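Side-chain contacts in immune protein (Enterobacter cloacae, PDB 6D7Y), which binds the toxic C-terminal tip of a CdiA contact-dependent growth inhibition protein and probably protects the cell that makes it: residues Leu21-Ile24 against Glu25-Ser28; Phe126-Glu129 against Asn130-Gly133. All blocks are in the same frame, centred on the assembly; numbering follows the deposited sequence. Where two conformers were deposited one is given.

How the contacts relate
From the N terminus, strand 3-10 leads into helix 17-25, and contact 1 (residues 21-28) forms where that helix ends and the chain turns toward strand 30-36, an outermost strand of the antiparallel sheet. Contact 2 (residues 126-133) comes about a hundred residues later, at the exit of helix 105-126, where a short loop leads into strand 130-135 beside strand 3-10. The two follow in series, neither nesting nor crossing, and their centres lie about 16 Å apart. Both are helix-to-strand junctions over the same sheet, and they meet directly: CZ of F126 packs against CB of E23 at 3.8 Å, joining the ends of the two helices.

Contact 1 of 2, residues Leu21-Ile24 against Glu25-Ser28; sequences LKEI and ESKS
K22 and E25 run side by side off the last turn of helix 17-25 and close a salt bridge at their ends. At the base of the glutamate, CB rests 3.3 Å from the carbonyl O of L21 and near O of K22. CG stands anti to the backbone N (chi1 -178°), and the chain runs on extended to OE2. There NZ of K22 arrives at 3.0 Å from OE2 of E25, from above the carboxylate plane, 43° out of it. The lysine bends at chi2 and chi3, which curls CD and CE alongside the same oxygen.

At the backbone, the last helical bonds run from N of E25 to O of L21 (2.7 Å) and from N of S26 to O of K22 (2.9 Å). S26 then folds its hydroxyl back on the helix: chi1 of 61° brings OG to 2.6 Å from O of E23, to which it donates. K27 N reaches O of I24 at 3.2 Å, a three-residue step in place of the helical four. A type I turn from E25 to S28 overlaps this end, and O of E25 takes both N and OG of S28 from one face of its plane, the hydroxyl at 2.8 Å.

E23 and K27 cross at an angle, CD of K27 passing OE2 of E23, but the charged ends part. E23 OE2 bonds Y118 OH on helix 105-126; in the conformer described, one of two, K27 NZ bonds O of V74 and lies against F72 and Y118 in cation-pi contacts. L21 and I24 pack onto the sheet, so the helix end lies over strands 63-75, 78-90 and 93-102, while backbone bonds between K27 and S73 hold the turn to strand 63-75.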
ATOM      1  N   LEU B  21       2.380   8.415  -2.695  1.00 38.28           N
ATOM      2  CA  LEU B  21       3.108   7.435  -3.506  1.00 38.16           C
ATOM      3  C   LEU B  21       4.608   7.705  -3.502  1.00 39.78           C
ATOM      4  O   LEU B  21       5.383   6.763  -3.397  1.00 39.98           O
ATOM      5  CB  LEU B  21       2.526   7.324  -4.919  1.00 38.18           C
ATOM      6  CG  LEU B  21       1.100   6.729  -4.984  1.00 37.29           C
ATOM      7  CD1 LEU B  21       0.504   6.921  -6.370  1.00 38.14           C
ATOM      8  CD2 LEU B  21       1.038   5.261  -4.566  1.00 35.32           C
ATOM      9  N   LYS B  22       5.017   8.979  -3.583  1.00 42.58           N
ATOM     10  CA  LYS B  22       6.449   9.343  -3.537  1.00 44.52           C
ATOM     11  C   LYS B  22       7.030   8.994  -2.175  1.00 44.09           C
ATOM     12  O   LYS B  22       8.162   8.552  -2.078  1.00 44.06           O
ATOM     13  CB  LYS B  22       6.669  10.840  -3.833  1.00 47.27           C
ATOM     14  CG  LYS B  22       6.328  11.289  -5.250  1.00 48.65           C
ATOM     15  CD  LYS B  22       7.151  10.596  -6.328  1.00 49.30           C
ATOM     16  CE  LYS B  22       8.644  10.890  -6.236  1.00 51.40           C
ATOM     17  NZ  LYS B  22       9.389  10.131  -7.286  1.00 51.54           N
ATOM     18  N   GLU B  23       6.241   9.215  -1.129  1.00 45.05           N
ATOM     19  CA  GLU B  23       6.620   8.884   0.248  1.00 45.71           C
ATOM     20  C   GLU B  23       6.903   7.376   0.374  1.00 44.74           C
ATOM     21  O   GLU B  23       7.945   6.967   0.899  1.00 45.39           O
ATOM     22  CB  GLU B  23       5.493   9.344   1.197  1.00 47.89           C
ATOM     23  CG  GLU B  23       5.478   8.740   2.594  1.00 48.64           C
ATOM     24  CD  GLU B  23       6.753   8.974   3.373  1.00 51.50           C
ATOM     25  OE1 GLU B  23       7.468   9.955   3.079  1.00 56.05           O
ATOM     26  OE2 GLU B  23       7.028   8.186   4.308  1.00 51.58           O
ATOM     27  N   ILE B  24       5.972   6.558  -0.124  1.00 42.08           N
ATOM     28  CA  ILE B  24       6.140   5.107  -0.120  1.00 40.39           C
ATOM     29  C   ILE B  24       7.310   4.710  -1.040  1.00 40.53           C
ATOM     30  O   ILE B  24       8.138   3.898  -0.650  1.00 39.29           O
ATOM     31  CB  ILE B  24       4.857   4.387  -0.579  1.00 39.31           C
ATOM     32  CG1 ILE B  24       3.680   4.723   0.353  1.00 39.03           C
ATOM     33  CG2 ILE B  24       5.063   2.872  -0.602  1.00 38.23           C
ATOM     34  CD1 ILE B  24       2.360   4.153  -0.130  1.00 38.67           C
ATOM     35  N   GLU B  25       7.374   5.283  -2.245  1.00 42.35           N
ATOM     36  CA  GLU B  25       8.459   4.953  -3.200  1.00 43.89           C
ATOM     37  C   GLU B  25       9.866   5.217  -2.640  1.00 44.32           C
ATOM     38  O   GLU B  25      10.821   4.493  -2.962  1.00 43.93           O
ATOM     39  CB  GLU B  25       8.316   5.731  -4.522  1.00 47.22           C
ATOM     40  CG  GLU B  25       9.402   5.385  -5.569  1.00 49.93           C
ATOM     41  CD  GLU B  25       9.376   6.249  -6.821  1.00 52.40           C
ATOM     42  OE1 GLU B  25      10.157   5.949  -7.753  1.00 57.22           O
ATOM     43  OE2 GLU B  25       8.606   7.229  -6.873  1.00 55.17           O
ATOM     44  N   SER B  26       9.996   6.258  -1.825  1.00 44.14           N
ATOM     45  CA  SER B  26      11.307   6.622  -1.251  1.00 45.94           C
ATOM     46  C   SER B  26      11.871   5.628  -0.226  1.00 44.48           C
ATOM     47  O   SER B  26      13.069   5.665   0.080  1.00 45.69           O
ATOM     48  CB  SER B  26      11.247   8.017  -0.617  1.00 47.05           C
ATOM     49  OG  SER B  26      10.298   8.037   0.422  1.00 46.05           O
ATOM     50  N   LYS B  27      11.018   4.759   0.308  0.50 43.07           N
ATOM     51  CA  LYS B  27      11.463   3.771   1.292  0.50 43.08           C
ATOM     52  C   LYS B  27      11.912   2.463   0.612  0.50 42.54           C
ATOM     53  O   LYS B  27      12.348   1.525   1.286  0.50 43.45           O
ATOM     54  CB  LYS B  27      10.370   3.553   2.351  0.50 42.50           C
ATOM     55  CG  LYS B  27       9.913   4.881   2.966  0.50 43.71           C
ATOM     56  CD  LYS B  27       8.871   4.740   4.077  0.50 43.44           C
ATOM     57  CE  LYS B  27       9.479   4.384   5.428  0.50 43.82           C
ATOM     58  NZ  LYS B  27      10.239   3.116   5.428  0.50 44.25           N
ATOM     59  N   SER B  28      11.816   2.409  -0.721  1.00 42.39           N
ATOM     60  CA  SER B  28      12.264   1.239  -1.481  1.00 41.46           C
ATOM     61  C   SER B  28      13.524   1.487  -2.293  1.00 43.60           C
ATOM     62  O   SER B  28      13.876   2.632  -2.596  1.00 43.77           O
ATOM     63  CB  SER B  28      11.189   0.812  -2.448  1.00 40.88           C
ATOM     64  OG  SER B  28      10.992   1.775  -3.474  1.00 42.61           O
TER

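Contact 2 of 2, residues Phe126-Glu129 against Asn130-Gly133; sequences FGFE and NFYG
F128 and F131 bring their rings together on one side of a classic beta bulge, in which E129 and N130 both face E10 of strand 3-10 as the chain enters strand 130-135. The two ring planes are nearly perpendicular, at 83°, with centroids 5.9 Å apart, but the approach is oblique, and contact between the two is confined to CD1 and CE1 of F128 and the CD1 side of F131. CE1 of F128 comes to 3.6 Å from CD1 of F131, and this atom of F131 lies at the edge of the F128 ring, near its plane. CB of F131 lies 4.0 Å from CE1 of F128, which therefore packs along the base of the second side chain as well as its ring.

Both phenylalanines place CG between the backbone N and the carbonyl carbon (chi1 36° for F128 and 57° for F131), which directs both rings to the side of helix 105-126, from which the chain has just come. F128 packs on I122 and S123 and makes an edge-to-face contact with F9; F131 lies on M119 and N120. The pair packs between the start of the strand and the last turns of the helix, with G127, at positive phi, making the turn out of that helix.

N130 carries the polar side of the junction. Its amide is held at both ends, OD1 accepting from ND2 of N148 and ND2 donating to OE1 of E10, which fixes its rotation and links strand 3-10 to N148, just beyond strand 144-147; OD1 of N148 also takes N of F131. In this setting N130 OD1 sits 3.0 Å from O of E129, a close approach of two acceptors.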
ATOM      1  N   PHE B 126      -1.126  12.885   5.175  1.00 54.39           N
ATOM      2  CA  PHE B 126      -1.723  12.486   3.895  1.00 55.47           C
ATOM      3  C   PHE B 126      -3.235  12.310   3.903  1.00 56.69           C
ATOM      4  O   PHE B 126      -3.842  12.131   2.837  1.00 61.02           O
ATOM      5  CB  PHE B 126      -1.008  11.269   3.340  1.00 52.29           C
ATOM      6  CG  PHE B 126       0.454  11.508   3.109  1.00 53.15           C
ATOM      7  CD1 PHE B 126       0.888  12.167   1.963  1.00 54.48           C
ATOM      8  CD2 PHE B 126       1.395  11.109   4.044  1.00 52.24           C
ATOM      9  CE1 PHE B 126       2.233  12.401   1.754  1.00 54.91           C
ATOM     10  CE2 PHE B 126       2.746  11.348   3.836  1.00 53.24           C
ATOM     11  CZ  PHE B 126       3.163  11.988   2.690  1.00 54.32           C
ATOM     12  N   GLY B 127      -3.831  12.358   5.091  1.00 54.03           N
ATOM     13  CA  GLY B 127      -5.276  12.286   5.229  1.00 53.65           C
ATOM     14  C   GLY B 127      -6.026  11.129   4.594  1.00 52.36           C
ATOM     15  O   GLY B 127      -6.893  11.342   3.742  1.00 57.26           O
ATOM     16  N   PHE B 128      -5.671   9.911   4.984  1.00 47.03           N
ATOM     17  CA  PHE B 128      -6.406   8.725   4.537  1.00 43.92           C
ATOM     18  C   PHE B 128      -7.417   8.381   5.634  1.00 42.73           C
ATOM     19  O   PHE B 128      -7.135   8.587   6.815  1.00 45.36           O
ATOM     20  CB  PHE B 128      -5.466   7.570   4.162  1.00 40.31           C
ATOM     21  CG  PHE B 128      -4.241   7.454   5.026  1.00 38.69           C
ATOM     22  CD1 PHE B 128      -4.281   6.795   6.258  1.00 37.54           C
ATOM     23  CD2 PHE B 128      -3.020   7.963   4.580  1.00 38.48           C
ATOM     24  CE1 PHE B 128      -3.130   6.664   7.031  1.00 37.16           C
ATOM     25  CE2 PHE B 128      -1.876   7.851   5.352  1.00 38.63           C
ATOM     26  CZ  PHE B 128      -1.924   7.190   6.575  1.00 38.04           C
ATOM     27  N   GLU B 129      -8.599   7.892   5.252  1.00 41.82           N
ATOM     28  CA  GLU B 129      -9.677   7.596   6.233  1.00 42.58           C
ATOM     29  C   GLU B 129      -9.345   6.511   7.269  1.00 37.90           C
ATOM     30  O   GLU B 129      -9.638   6.666   8.446  1.00 36.93           O
ATOM     31  CB  GLU B 129     -10.987   7.247   5.514  1.00 46.17           C
ATOM     32  CG  GLU B 129     -11.525   8.377   4.647  1.00 53.99           C
ATOM     33  CD  GLU B 129     -12.885   8.069   4.023  1.00 60.87           C
ATOM     34  OE1 GLU B 129     -13.387   8.926   3.262  1.00 66.54           O
ATOM     35  OE2 GLU B 129     -13.455   6.980   4.288  1.00 64.33           O
ATOM     36  N   ASN B 130      -8.758   5.402   6.827  1.00 33.20           N
ATOM     37  CA  ASN B 130      -8.392   4.328   7.737  1.00 30.83           C
ATOM     38  C   ASN B 130      -7.151   3.651   7.216  1.00 27.51           C
ATOM     39  O   ASN B 130      -6.820   3.796   6.043  1.00 26.58           O
ATOM     40  CB  ASN B 130      -9.477   3.247   7.778  1.00 32.37           C
ATOM     41  CG  ASN B 130     -10.755   3.713   8.408  1.00 35.61           C
ATOM     42  OD1 ASN B 130     -10.786   4.110   9.571  1.00 39.89           O
ATOM     43  ND2 ASN B 130     -11.837   3.608   7.661  1.00 38.20           N
ATOM     44  N   PHE B 131      -6.467   2.961   8.116  1.00 25.08           N
ATOM     45  CA  PHE B 131      -5.286   2.151   7.757  1.00 24.14           C
ATOM     46  C   PHE B 131      -5.411   0.849   8.548  1.00 22.85           C
ATOM     47  O   PHE B 131      -5.869   0.851   9.694  1.00 23.85           O
ATOM     48  CB  PHE B 131      -3.968   2.903   7.952  1.00 24.25           C
ATOM     49  CG  PHE B 131      -3.724   3.430   9.333  1.00 25.50           C
ATOM     50  CD1 PHE B 131      -4.292   4.637   9.745  1.00 26.89           C
ATOM     51  CD2 PHE B 131      -2.861   2.788  10.208  1.00 25.30           C
ATOM     52  CE1 PHE B 131      -4.041   5.146  11.013  1.00 28.57           C
ATOM     53  CE2 PHE B 131      -2.612   3.296  11.476  1.00 26.39           C
ATOM     54  CZ  PHE B 131      -3.207   4.473  11.881  1.00 28.00           C
ATOM     55  N   TYR B 132      -5.038  -0.279   7.950  1.00 21.30           N
ATOM     56  CA  TYR B 132      -5.182  -1.559   8.632  1.00 19.95           C
ATOM     57  C   TYR B 132      -4.312  -2.553   7.956  1.00 19.43           C
ATOM     58  O   TYR B 132      -3.834  -2.287   6.856  1.00 18.72           O
ATOM     59  CB  TYR B 132      -6.648  -2.048   8.699  1.00 20.55           C
ATOM     60  CG  TYR B 132      -7.451  -1.973   7.410  1.00 21.03           C
ATOM     61  CD1 TYR B 132      -7.435  -3.008   6.493  1.00 20.70           C
ATOM     62  CD2 TYR B 132      -8.232  -0.857   7.115  1.00 23.05           C
ATOM     63  CE1 TYR B 132      -8.175  -2.950   5.328  1.00 21.42           C
ATOM     64  CE2 TYR B 132      -8.988  -0.789   5.952  1.00 24.24           C
ATOM     65  CZ  TYR B 132      -8.937  -1.836   5.049  1.00 23.91           C
ATOM     66  OH  TYR B 132      -9.661  -1.799   3.881  1.00 26.04           O
ATOM     67  N   GLY B 133      -4.079  -3.662   8.644  1.00 18.56           N
ATOM     68  CA  GLY B 133      -3.209  -4.705   8.121  1.00 18.05           C
ATOM     69  C   GLY B 133      -3.636  -6.067   8.606  1.00 17.90           C
ATOM     70  O   GLY B 133      -4.109  -6.228   9.728  1.00 17.43           O
TER